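Local coordinates for LPXTG cell wall surface protein (PDB 4IGB), which is a cell-wall-anchored surface protein that probably serves as an adhesin, this chain comprising its N-terminal N1 domain and the following N2 domain, at residues D22-D27 / G249-E254; D48-S53 / D163-K168; F211-K214 / D219-L222; R361-E366 / V372-T377. All blocks are in the same frame, centred on the assembly; numbering follows the deposited sequence.

Interaction 1 of 4, residues D22-D27 / G249-E254; sequences DISTLD and GGSYNE
D22 and Y252 both hold CG trans to the backbone nitrogen (chi1 178° and -174°), which brings the carboxylate of the one against the ring of the other although neither CB is aimed at its partner. D22 opens an Asx turn, and this small loop between strands 14-19 and 29-30 packs against helix 250-256, near S251 and Y252. The carboxylate meets the tyrosine ring obliquely, at CD1 and CE1, with D22 OD1 3.7 Å from Y252 CE1; the two planes are inclined by 53° in what is a van der Waals approach. D22 OD1 is held within its own loop by S24, whose OG donates at 2.7 Å on the syn side and whose backbone N reaches the same D22 OD1 at 2.9 Å from above the carboxylate plane. Both donors come from one face of the carboxylate. N256, on the same helix as Y252, also bonds D22 OD1 through its ND2 and takes the I23 N-H with its OD1, so the amide ties the turn to the helix. Three donors on D22 OD1 probably restrain the rotation of the carboxylate. Beside this, S24 CB packs 3.8 Å from S251 OG. The sodium site of D198, D200 and T248 is near, the S251 side chain standing about 11 Å from the ion. One water closes the gap between the two serines: it donates to S24 OG at 3.0 Å and lies 3.2 Å from S251 OG.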
loop_
_atom_site.group_PDB
_atom_site.type_symbol
_atom_site.label_atom_id
_atom_site.label_comp_id
_atom_site.label_asym_id
_atom_site.label_seq_id
_atom_site.Cartn_x
_atom_site.Cartn_y
_atom_site.Cartn_z
ATOM N N ASP B 22 -12.441 4.822 -12.296
ATOM C CA ASP B 22 -11.297 4.764 -13.200
ATOM C C ASP B 22 -10.000 4.530 -12.419
ATOM O O ASP B 22 -9.444 5.449 -11.822
ATOM C CB ASP B 22 -11.215 6.058 -14.020
ATOM C CG ASP B 22 -10.016 6.096 -14.942
ATOM O OD1 ASP B 22 -9.262 5.088 -15.008
ATOM O OD2 ASP B 22 -9.838 7.137 -15.617
ATOM N N ILE B 23 -9.515 3.298 -12.429
ATOM C CA ILE B 23 -8.327 2.957 -11.639
ATOM C C ILE B 23 -7.079 3.770 -12.046
ATOM O O ILE B 23 -6.198 4.023 -11.222
ATOM C CB ILE B 23 -8.080 1.423 -11.651
ATOM C CG1 ILE B 23 -9.259 0.703 -10.974
ATOM C CG2 ILE B 23 -6.756 1.057 -10.983
ATOM C CD1 ILE B 23 -9.081 -0.819 -10.885
ATOM N N SER B 24 -7.030 4.211 -13.302
ATOM C CA SER B 24 -5.893 4.981 -13.810
ATOM C C SER B 24 -5.861 6.422 -13.311
ATOM O O SER B 24 -4.833 7.084 -13.409
ATOM C CB SER B 24 -5.879 4.993 -15.341
ATOM O OG SER B 24 -6.862 5.894 -15.825
ATOM N N THR B 25 -6.975 6.918 -12.783
ATOM C CA THR B 25 -7.007 8.294 -12.292
ATOM C C THR B 25 -7.198 8.403 -10.764
ATOM O O THR B 25 -7.552 9.466 -10.237
ATOM C CB THR B 25 -8.059 9.161 -13.039
ATOM O OG1 THR B 25 -9.355 8.555 -12.935
ATOM C CG2 THR B 25 -7.684 9.309 -14.520
ATOM N N LEU B 26 -6.950 7.303 -10.065
ATOM C CA LEU B 26 -6.919 7.312 -8.603
ATOM C C LEU B 26 -5.972 8.405 -8.129
ATOM O O LEU B 26 -4.948 8.655 -8.749
ATOM C CB LEU B 26 -6.419 5.964 -8.083
ATOM C CG LEU B 26 -7.386 4.875 -7.621
ATOM C CD1 LEU B 26 -8.762 5.048 -8.189
ATOM C CD2 LEU B 26 -6.814 3.494 -7.938
ATOM N N ASP B 27 -6.313 9.056 -7.028
ATOM C CA ASP B 27 -5.438 10.062 -6.449
ATOM C C ASP B 27 -4.687 9.509 -5.235
ATOM O O ASP B 27 -4.449 10.219 -4.260
ATOM C CB ASP B 27 -6.263 11.285 -6.036
ATOM C CG ASP B 27 -5.405 12.487 -5.706
ATOM O OD1 ASP B 27 -4.229 12.515 -6.133
ATOM O OD2 ASP B 27 -5.911 13.413 -5.030
ATOM N N GLY B 249 -3.603 -2.217 -24.288
ATOM C CA GLY B 249 -2.677 -1.134 -24.542
ATOM C C GLY B 249 -3.181 0.178 -23.984
ATOM O O GLY B 249 -4.391 0.400 -23.886
ATOM N N GLY B 250 -2.247 1.051 -23.618
ATOM C CA GLY B 250 -2.587 2.347 -23.062
ATOM C C GLY B 250 -2.913 2.298 -21.577
ATOM O O GLY B 250 -3.449 1.311 -21.071
ATOM N N SER B 251 -2.604 3.386 -20.888
ATOM C CA SER B 251 -2.817 3.506 -19.453
ATOM C C SER B 251 -4.216 3.101 -18.983
ATOM O O SER B 251 -4.351 2.302 -18.053
ATOM C CB SER B 251 -2.539 4.935 -19.008
ATOM O OG SER B 251 -2.840 5.087 -17.632
ATOM N N TYR B 252 -5.248 3.666 -19.609
ATOM C CA TYR B 252 -6.617 3.379 -19.217
ATOM C C TYR B 252 -6.902 1.876 -19.180
ATOM O O TYR B 252 -7.348 1.341 -18.169
ATOM C CB TYR B 252 -7.631 4.078 -20.137
ATOM C CG TYR B 252 -9.045 3.894 -19.644
ATOM C CD1 TYR B 252 -9.618 4.809 -18.779
ATOM C CD2 TYR B 252 -9.789 2.775 -20.001
ATOM C CE1 TYR B 252 -10.897 4.637 -18.303
ATOM C CE2 TYR B 252 -11.070 2.589 -19.519
ATOM C CZ TYR B 252 -11.620 3.530 -18.673
ATOM O OH TYR B 252 -12.895 3.364 -18.183
ATOM N N ASN B 253 -6.650 1.195 -20.290
ATOM C CA ASN B 253 -6.917 -0.223 -20.357
ATOM C C ASN B 253 -6.022 -1.049 -19.439
ATOM O O ASN B 253 -6.466 -2.038 -18.850
ATOM C CB ASN B 253 -6.827 -0.711 -21.807
ATOM C CG ASN B 253 -7.950 -0.151 -22.667
ATOM O OD1 ASN B 253 -8.951 0.335 -22.138
ATOM N ND2 ASN B 253 -7.793 -0.219 -23.991
ATOM N N GLU B 254 -4.762 -0.647 -19.314
ATOM C CA GLU B 254 -3.817 -1.381 -18.472
ATOM C C GLU B 254 -4.215 -1.378 -16.998
ATOM O O GLU B 254 -3.980 -2.355 -16.281
ATOM C CB GLU B 254 -2.399 -0.847 -18.658
ATOM C CG GLU B 254 -1.847 -1.170 -20.043
ATOM C CD GLU B 254 -0.483 -0.581 -20.276
ATOM O OE1 GLU B 254 0.061 0.021 -19.342
ATOM O OE2 GLU B 254 0.053 -0.720 -21.393
HETATM O O HOH W 1 -5.084 7.361 -17.795
#

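Interaction 2 of 4, residues D48-S53 / D163-K168; sequences DQFHLS and DYIMNK
Y164 reaches D48 through its hydroxyl: Y164 OH donates to D48 OD2 at 2.7 Å, and D48 OD2 receives it on its syn lone pair, the side of the other carboxylate oxygen. The two side chains advance from opposite directions, D48 OD2 comes in at the edge of the tyrosine ring close to its plane, and carboxylate and ring are turned by 35°. Beside this bond, F50 CD2 packs 3.8 Å from the same Y164 OH, and the far end of the phenyl ring meets I165, with F50 CZ 4.3 Å from I165 CD1 at the ring edge. Y164 CG sits between the backbone N and carbonyl carbon (chi1 42°), a torsion that swings the phenol out across to the strand. In the next shell, strand 47-53 is the outermost strand of a six-stranded antiparallel sheet, paired with strand 68-75 through D48 with T73 and F50 with N71. The loop before strand 170-182 is pinned by backbone bonds of Y164 to S134 and T135, and H162 stacks on F50. A phenol donating to a carboxylate implies that D48 is probably ionised, and the bond and the apolar contact together probably contribute to how the loop meets the edge strand.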
loop_
_atom_site.group_PDB
_atom_site.type_symbol
_atom_site.label_atom_id
_atom_site.label_comp_id
_atom_site.label_asym_id
_atom_site.label_seq_id
_atom_site.Cartn_x
_atom_site.Cartn_y
_atom_site.Cartn_z
ATOM N N ASP B 48 23.287 -11.695 -9.424
ATOM C CA ASP B 48 24.182 -10.808 -10.154
ATOM C C ASP B 48 23.534 -9.430 -10.198
ATOM O O ASP B 48 22.524 -9.233 -10.871
ATOM C CB ASP B 48 24.370 -11.346 -11.570
ATOM C CG ASP B 48 25.419 -10.593 -12.351
ATOM O OD1 ASP B 48 26.351 -10.039 -11.749
ATOM O OD2 ASP B 48 25.317 -10.560 -13.588
ATOM N N GLN B 49 24.112 -8.487 -9.464
ATOM C CA GLN B 49 23.596 -7.125 -9.416
ATOM C C GLN B 49 24.537 -6.179 -10.147
ATOM O O GLN B 49 25.751 -6.227 -9.953
ATOM C CB GLN B 49 23.416 -6.674 -7.964
ATOM C CG GLN B 49 23.003 -5.220 -7.803
ATOM C CD GLN B 49 23.042 -4.761 -6.359
ATOM O OE1 GLN B 49 23.383 -5.530 -5.461
ATOM N NE2 GLN B 49 22.693 -3.502 -6.126
ATOM N N PHE B 50 23.975 -5.321 -10.991
ATOM C CA PHE B 50 24.776 -4.358 -11.735
ATOM C C PHE B 50 23.942 -3.180 -12.227
ATOM O O PHE B 50 22.744 -3.310 -12.475
ATOM C CB PHE B 50 25.482 -5.037 -12.912
ATOM C CG PHE B 50 24.554 -5.759 -13.844
ATOM C CD1 PHE B 50 23.963 -5.097 -14.905
ATOM C CD2 PHE B 50 24.279 -7.104 -13.663
ATOM C CE1 PHE B 50 23.111 -5.761 -15.764
ATOM C CE2 PHE B 50 23.429 -7.772 -14.520
ATOM C CZ PHE B 50 22.844 -7.100 -15.571
ATOM N N HIS B 51 24.590 -2.029 -12.364
ATOM C CA HIS B 51 23.927 -0.829 -12.851
ATOM C C HIS B 51 23.932 -0.802 -14.373
ATOM O O HIS B 51 24.917 -1.174 -15.006
ATOM C CB HIS B 51 24.615 0.421 -12.300
ATOM C CG HIS B 51 23.945 1.701 -12.690
ATOM N ND1 HIS B 51 23.146 2.417 -11.826
ATOM C CD2 HIS B 51 23.956 2.396 -13.853
ATOM C CE1 HIS B 51 22.694 3.496 -12.439
ATOM N NE2 HIS B 51 23.170 3.507 -13.670
ATOM N N LEU B 52 22.823 -0.362 -14.954
ATOM C CA LEU B 52 22.699 -0.265 -16.401
ATOM C C LEU B 52 22.312 1.152 -16.796
ATOM O O LEU B 52 21.390 1.732 -16.224
ATOM C CB LEU B 52 21.653 -1.256 -16.914
ATOM C CG LEU B 52 22.137 -2.340 -17.878
ATOM C CD1 LEU B 52 23.520 -2.833 -17.488
ATOM C CD2 LEU B 52 21.146 -3.491 -17.925
ATOM N N SER B 53 23.016 1.714 -17.772
ATOM C CA SER B 53 22.706 3.065 -18.229
ATOM C C SER B 53 22.139 3.020 -19.654
ATOM O O SER B 53 22.807 2.577 -20.578
ATOM C CB SER B 53 23.959 3.938 -18.175
ATOM O OG SER B 53 23.655 5.270 -18.548
ATOM N N ASP B 163 25.803 -8.706 -21.373
ATOM C CA ASP B 163 24.984 -9.406 -22.350
ATOM C C ASP B 163 25.075 -10.913 -22.143
ATOM O O ASP B 163 25.328 -11.662 -23.084
ATOM C CB ASP B 163 25.426 -9.042 -23.767
ATOM C CG ASP B 163 24.413 -9.447 -24.819
ATOM O OD1 ASP B 163 23.209 -9.515 -24.494
ATOM O OD2 ASP B 163 24.820 -9.696 -25.970
ATOM N N TYR B 164 24.869 -11.353 -20.906
ATOM C CA TYR B 164 24.932 -12.775 -20.591
ATOM C C TYR B 164 23.625 -13.297 -19.995
ATOM O O TYR B 164 23.604 -14.333 -19.328
ATOM C CB TYR B 164 26.125 -13.085 -19.671
ATOM C CG TYR B 164 26.309 -12.072 -18.575
ATOM C CD1 TYR B 164 25.455 -12.054 -17.478
ATOM C CD2 TYR B 164 27.322 -11.116 -18.641
ATOM C CE1 TYR B 164 25.603 -11.116 -16.464
ATOM C CE2 TYR B 164 27.480 -10.176 -17.638
ATOM C CZ TYR B 164 26.614 -10.182 -16.546
ATOM O OH TYR B 164 26.747 -9.257 -15.534
ATOM N N ILE B 165 22.533 -12.586 -20.250
ATOM C CA ILE B 165 21.230 -12.979 -19.720
ATOM C C ILE B 165 20.459 -13.836 -20.714
ATOM O O ILE B 165 20.295 -13.460 -21.871
ATOM C CB ILE B 165 20.377 -11.763 -19.341
ATOM C CG1 ILE B 165 21.220 -10.727 -18.587
ATOM C CG2 ILE B 165 19.183 -12.199 -18.494
ATOM C CD1 ILE B 165 20.520 -9.401 -18.385
ATOM N N MET B 166 19.977 -14.988 -20.258
ATOM C CA MET B 166 19.239 -15.912 -21.116
ATOM C C MET B 166 17.875 -15.378 -21.527
ATOM O O MET B 166 17.142 -14.832 -20.701
ATOM C CB MET B 166 19.032 -17.246 -20.402
ATOM C CG MET B 166 20.297 -17.984 -20.107
ATOM S SD MET B 166 19.931 -19.580 -19.345
ATOM C CE MET B 166 21.608 -20.184 -19.171
ATOM N N ASN B 167 17.540 -15.551 -22.804
ATOM C CA ASN B 167 16.209 -15.232 -23.302
ATOM C C ASN B 167 15.349 -16.478 -23.442
ATOM O O ASN B 167 15.746 -17.452 -24.080
ATOM C CB ASN B 167 16.285 -14.530 -24.660
ATOM C CG ASN B 167 16.930 -13.171 -24.572
ATOM O OD1 ASN B 167 18.153 -13.042 -24.699
ATOM N ND2 ASN B 167 16.111 -12.139 -24.364
ATOM N N LYS B 168 14.167 -16.439 -22.847
ATOM C CA LYS B 168 13.188 -17.490 -23.066
ATOM C C LYS B 168 13.731 -18.849 -22.690
ATOM O O LYS B 168 13.451 -19.838 -23.370
ATOM C CB LYS B 168 12.746 -17.506 -24.532
ATOM C CG LYS B 168 12.110 -16.213 -24.995
ATOM C CD LYS B 168 11.952 -16.200 -26.515
ATOM C CE LYS B 168 11.383 -14.885 -27.000
ATOM N NZ LYS B 168 11.373 -14.835 -28.486
#

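Interaction 3 of 4, residues F211-K214 / D219-L222; sequences FYVK and DVNL
K214, whose carbonyl O stands 3.7 Å from D219 OD2, has its ammonium NZ gripped by two groups: N270 OD1 accepts a hydrogen bond from it and D175 OD2 forms a salt bridge with it. N270 is on the adjacent strand 268-274 of the large antiparallel sheet, D175 on 170-182, the next strand beyond it, and the CB of K214 points away from 219-222, so the charged end of this lysine serves its own sheet. What crosses to 219-222 from K214 is its backbone. The carbonyl oxygen and the D219 carboxylate are both acceptors, and no hydrogen bond joins them. Deeper in, the contact becomes apolar. V213 CG1 and V220 CG2 touch at 4.0 Å, the two isopropyl groups meeting at about a right angle. In V213 the touching methyl is the one trans to the backbone N (chi1 176°); in V220 it is the other branch, CG2, trans to the carbonyl carbon and lying beside N. Between them runs a short connection: strand 210-214 ends, helix 216-219 makes a single short turn, and V220 is the first residue to leave helical geometry as strand 220-226 begins in the adjacent mixed sheet. There the strand bends at once, N221 and L222 both facing R263 in a classic beta bulge, with R263 NH1 bonded to N221 OD1. W242 lies against V213 and L14 against V220. The chemistry is therefore divided: methyl contact joins the two sheets, while the K214 carbonyl and the probably charged D219 carboxylate offer each other no donor, so the polar side adds little attraction.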
loop_
_atom_site.group_PDB
_atom_site.type_symbol
_atom_site.label_atom_id
_atom_site.label_comp_id
_atom_site.label_asym_id
_atom_site.label_seq_id
_atom_site.Cartn_x
_atom_site.Cartn_y
_atom_site.Cartn_z
ATOM N N PHE B 211 -0.336 -12.228 -11.568
ATOM C CA PHE B 211 -0.055 -11.572 -10.289
ATOM C C PHE B 211 -0.850 -12.297 -9.224
ATOM O O PHE B 211 -2.026 -12.626 -9.440
ATOM C CB PHE B 211 -0.525 -10.114 -10.318
ATOM C CG PHE B 211 -0.316 -9.372 -9.006
ATOM C CD1 PHE B 211 0.927 -8.822 -8.687
ATOM C CD2 PHE B 211 -1.358 -9.206 -8.114
ATOM C CE1 PHE B 211 1.118 -8.130 -7.480
ATOM C CE2 PHE B 211 -1.180 -8.518 -6.913
ATOM C CZ PHE B 211 0.064 -7.977 -6.599
ATOM N N TYR B 212 -0.234 -12.560 -8.072
ATOM C CA TYR B 212 -0.987 -13.195 -7.009
ATOM C C TYR B 212 -0.704 -12.642 -5.626
ATOM O O TYR B 212 0.314 -12.009 -5.399
ATOM C CB TYR B 212 -0.810 -14.705 -7.035
ATOM C CG TYR B 212 0.590 -15.232 -6.803
ATOM C CD1 TYR B 212 1.403 -15.599 -7.874
ATOM C CD2 TYR B 212 1.077 -15.423 -5.512
ATOM C CE1 TYR B 212 2.667 -16.112 -7.663
ATOM C CE2 TYR B 212 2.326 -15.949 -5.293
ATOM C CZ TYR B 212 3.120 -16.289 -6.365
ATOM O OH TYR B 212 4.377 -16.807 -6.138
ATOM N N VAL B 213 -1.635 -12.876 -4.717
ATOM C CA VAL B 213 -1.470 -12.503 -3.329
ATOM C C VAL B 213 -1.674 -13.760 -2.514
ATOM O O VAL B 213 -2.726 -14.388 -2.593
ATOM C CB VAL B 213 -2.508 -11.468 -2.914
ATOM C CG1 VAL B 213 -2.392 -11.145 -1.426
ATOM C CG2 VAL B 213 -2.371 -10.211 -3.777
ATOM N N LYS B 214 -0.653 -14.144 -1.763
ATOM C CA LYS B 214 -0.749 -15.278 -0.849
ATOM C C LYS B 214 -1.639 -14.923 0.341
ATOM O O LYS B 214 -1.671 -13.772 0.761
ATOM C CB LYS B 214 0.651 -15.687 -0.377
ATOM C CG LYS B 214 1.434 -16.460 -1.453
ATOM C CD LYS B 214 2.914 -16.510 -1.149
ATOM C CE LYS B 214 3.239 -17.253 0.158
ATOM N NZ LYS B 214 4.681 -16.978 0.540
ATOM N N ASP B 219 -5.482 -11.503 4.256
ATOM C CA ASP B 219 -4.507 -10.393 4.291
ATOM C C ASP B 219 -4.966 -9.100 3.628
ATOM O O ASP B 219 -4.365 -8.041 3.835
ATOM C CB ASP B 219 -3.185 -10.812 3.649
ATOM C CG ASP B 219 -2.373 -11.752 4.530
ATOM O OD1 ASP B 219 -2.801 -12.024 5.662
ATOM O OD2 ASP B 219 -1.306 -12.212 4.079
ATOM N N VAL B 220 -6.007 -9.194 2.805
ATOM C CA VAL B 220 -6.471 -8.034 2.066
ATOM C C VAL B 220 -7.829 -7.560 2.582
ATOM O O VAL B 220 -8.748 -8.367 2.821
ATOM C CB VAL B 220 -6.485 -8.315 0.538
ATOM C CG1 VAL B 220 -7.149 -7.193 -0.218
ATOM C CG2 VAL B 220 -5.070 -8.495 0.050
ATOM N N ASN B 221 -7.930 -6.249 2.764
ATOM C CA ASN B 221 -9.152 -5.608 3.224
ATOM C C ASN B 221 -10.080 -5.245 2.066
ATOM O O ASN B 221 -11.288 -5.456 2.151
ATOM C CB ASN B 221 -8.817 -4.347 4.025
ATOM C CG ASN B 221 -10.069 -3.611 4.515
ATOM O OD1 ASN B 221 -10.553 -2.701 3.858
ATOM N ND2 ASN B 221 -10.588 -4.009 5.657
ATOM N N LEU B 222 -9.518 -4.722 0.977
ATOM C CA LEU B 222 -10.345 -4.273 -0.144
ATOM C C LEU B 222 -9.699 -4.510 -1.504
ATOM O O LEU B 222 -8.539 -4.133 -1.740
ATOM C CB LEU B 222 -10.710 -2.795 0.042
ATOM C CG LEU B 222 -11.514 -2.044 -1.033
ATOM C CD1 LEU B 222 -12.735 -2.821 -1.436
ATOM C CD2 LEU B 222 -11.945 -0.682 -0.524
#

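Interaction 4 of 4, residues R361-E366 / V372-T377; sequences RDYTIE and VTVKMT
K375 and T364 form a hydrogen-bonded pair in the antiparallel beta hairpin of strands 363-368 and 371-376, and the lysine chain runs along the strand pair from there. Its CB lies 3.6 Å from T364 OG1, CG and CD pass the same hydroxyl, and CE comes 3.4 Å from E366 OE1. At the tip, K375 NZ makes a salt bridge with E366 OE1 at 3.1 Å, approaching from above the carboxylate plane. The extended chain, with CG beside the backbone N (chi1 -51°), allows this diagonal reach across the face that carries T364, E366, T373 and K375. The side chain of K375 also touches E334 of strand 333-338. On the opposite face, which carries Y363, I365, V374 and M376, Y363 CB packs 3.9 Å from V374 CG1; V350 and L348 of strand 343-352 cover this apolar side. I365 CG2 also meets V372 CG1 at 4.0 Å. Where the hairpin ends, T377 is the N-cap of helix 378-382, its OG1 bonded to Y380 N. T377 N donates to D362 O at 2.9 Å, and T377 OG1 donates to R361 O at 2.8 Å, tilted 24° from the carbonyl plane.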
loop_
_atom_site.group_PDB
_atom_site.type_symbol
_atom_site.label_atom_id
_atom_site.label_comp_id
_atom_site.label_asym_id
_atom_site.label_seq_id
_atom_site.Cartn_x
_atom_site.Cartn_y
_atom_site.Cartn_z
ATOM N N ARG B 361 -29.451 9.805 14.662
ATOM C CA ARG B 361 -29.651 9.889 13.211
ATOM C C ARG B 361 -28.349 9.888 12.406
ATOM O O ARG B 361 -28.186 9.110 11.467
ATOM C CB ARG B 361 -30.457 11.145 12.837
ATOM C CG ARG B 361 -30.656 11.320 11.321
ATOM C CD ARG B 361 -31.127 12.724 10.973
ATOM N NE ARG B 361 -31.471 12.853 9.557
ATOM C CZ ARG B 361 -32.022 13.937 9.006
ATOM N NH1 ARG B 361 -32.302 14.993 9.753
ATOM N NH2 ARG B 361 -32.290 13.964 7.704
ATOM N N ASP B 362 -27.447 10.797 12.754
ATOM C CA ASP B 362 -26.253 11.044 11.957
ATOM C C ASP B 362 -25.023 10.351 12.537
ATOM O O ASP B 362 -24.135 9.924 11.803
ATOM C CB ASP B 362 -25.984 12.541 11.858
ATOM C CG ASP B 362 -27.091 13.285 11.150
ATOM O OD1 ASP B 362 -27.502 12.825 10.061
ATOM O OD2 ASP B 362 -27.546 14.321 11.686
ATOM N N TYR B 363 -24.973 10.253 13.859
ATOM C CA TYR B 363 -23.848 9.626 14.517
ATOM C C TYR B 363 -24.274 8.986 15.829
ATOM O O TYR B 363 -25.358 9.270 16.354
ATOM C CB TYR B 363 -22.749 10.659 14.775
ATOM C CG TYR B 363 -23.130 11.725 15.784
ATOM C CD1 TYR B 363 -22.865 11.558 17.141
ATOM C CD2 TYR B 363 -23.746 12.898 15.376
ATOM C CE1 TYR B 363 -23.207 12.539 18.064
ATOM C CE2 TYR B 363 -24.094 13.882 16.285
ATOM C CZ TYR B 363 -23.820 13.702 17.625
ATOM O OH TYR B 363 -24.162 14.692 18.516
ATOM N N THR B 364 -23.411 8.116 16.349
ATOM C CA THR B 364 -23.579 7.569 17.695
ATOM C C THR B 364 -22.298 7.781 18.482
ATOM O O THR B 364 -21.229 8.006 17.909
ATOM C CB THR B 364 -23.877 6.071 17.685
ATOM O OG1 THR B 364 -22.791 5.376 17.059
ATOM C CG2 THR B 364 -25.164 5.783 16.933
ATOM N N ILE B 365 -22.416 7.700 19.800
ATOM C CA ILE B 365 -21.309 8.002 20.681
ATOM C C ILE B 365 -21.090 6.809 21.584
ATOM O O ILE B 365 -22.018 6.327 22.233
ATOM C CB ILE B 365 -21.607 9.208 21.571
ATOM C CG1 ILE B 365 -21.734 10.487 20.742
ATOM C CG2 ILE B 365 -20.522 9.368 22.621
ATOM C CD1 ILE B 365 -22.112 11.688 21.585
ATOM N N GLU B 366 -19.860 6.325 21.608
ATOM C CA GLU B 366 -19.498 5.220 22.470
ATOM C C GLU B 366 -18.439 5.715 23.430
ATOM O O GLU B 366 -17.426 6.284 23.006
ATOM C CB GLU B 366 -18.963 4.062 21.637
ATOM C CG GLU B 366 -18.338 2.959 22.473
ATOM C CD GLU B 366 -17.862 1.801 21.630
ATOM O OE1 GLU B 366 -18.628 1.354 20.749
ATOM O OE2 GLU B 366 -16.719 1.350 21.839
ATOM N N VAL B 372 -13.636 8.253 24.013
ATOM C CA VAL B 372 -14.940 8.581 23.446
ATOM C C VAL B 372 -14.916 8.483 21.926
ATOM O O VAL B 372 -14.107 9.140 21.263
ATOM C CB VAL B 372 -15.412 9.980 23.864
ATOM C CG1 VAL B 372 -16.702 10.346 23.116
ATOM C CG2 VAL B 372 -15.628 10.023 25.364
ATOM N N THR B 373 -15.796 7.655 21.379
ATOM C CA THR B 373 -15.760 7.350 19.954
ATOM C C THR B 373 -17.033 7.788 19.254
ATOM O O THR B 373 -18.131 7.417 19.651
ATOM C CB THR B 373 -15.527 5.851 19.709
ATOM O OG1 THR B 373 -14.242 5.489 20.222
ATOM C CG2 THR B 373 -15.583 5.518 18.217
ATOM N N VAL B 374 -16.877 8.592 18.212
ATOM C CA VAL B 374 -18.014 8.978 17.394
ATOM C C VAL B 374 -18.038 8.139 16.126
ATOM O O VAL B 374 -17.037 8.041 15.424
ATOM C CB VAL B 374 -17.975 10.464 17.027
ATOM C CG1 VAL B 374 -19.085 10.785 16.022
ATOM C CG2 VAL B 374 -18.095 11.305 18.280
ATOM N N LYS B 375 -19.190 7.534 15.845
ATOM C CA LYS B 375 -19.359 6.693 14.667
ATOM C C LYS B 375 -20.469 7.271 13.820
ATOM O O LYS B 375 -21.605 7.398 14.292
ATOM C CB LYS B 375 -19.738 5.263 15.076
ATOM C CG LYS B 375 -18.823 4.652 16.134
ATOM C CD LYS B 375 -19.234 3.221 16.475
ATOM C CE LYS B 375 -18.397 2.663 17.629
ATOM N NZ LYS B 375 -18.466 1.172 17.697
ATOM N N MET B 376 -20.148 7.631 12.579
ATOM C CA MET B 376 -21.168 8.113 11.657
ATOM C C MET B 376 -22.047 6.926 11.327
ATOM O O MET B 376 -21.552 5.814 11.219
ATOM C CB MET B 376 -20.540 8.705 10.392
ATOM C CG MET B 376 -19.409 9.680 10.675
ATOM S SD MET B 376 -19.845 10.943 11.904
ATOM C CE MET B 376 -21.134 11.871 11.051
ATOM N N THR B 377 -23.352 7.155 11.199
ATOM C CA THR B 377 -24.285 6.080 10.882
ATOM C C THR B 377 -24.239 5.702 9.402
ATOM O O THR B 377 -23.775 6.480 8.558
ATOM C CB THR B 377 -25.733 6.493 11.175
ATOM O OG1 THR B 377 -26.050 7.642 10.380
ATOM C CG2 THR B 377 -25.915 6.816 12.644
HETATM O O HOH W 2 -23.195 4.690 14.487
HETATM O O HOH W 3 -15.105 4.318 22.780
#

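How the interactions relate
Interactions 1, 2 and 3 belong to the N-terminal domain and interaction 4 to the N2 domain, which follows it in the chain. Interactions 2 and 3 come one after the other inside the long loop that interaction 1 closes; interaction 4 comes last. Interaction 2 fastens a loop to the edge of the six-stranded sheet, whereas interaction 3 joins the eight-stranded sheet to the mixed one. Centres of interactions 1 and 3 are about 20 Å apart, those of 2 and 4 about 58 Å apart on opposite sides of the chain's centre. No two contacts touch; they are spread over both domains of an elongated chain.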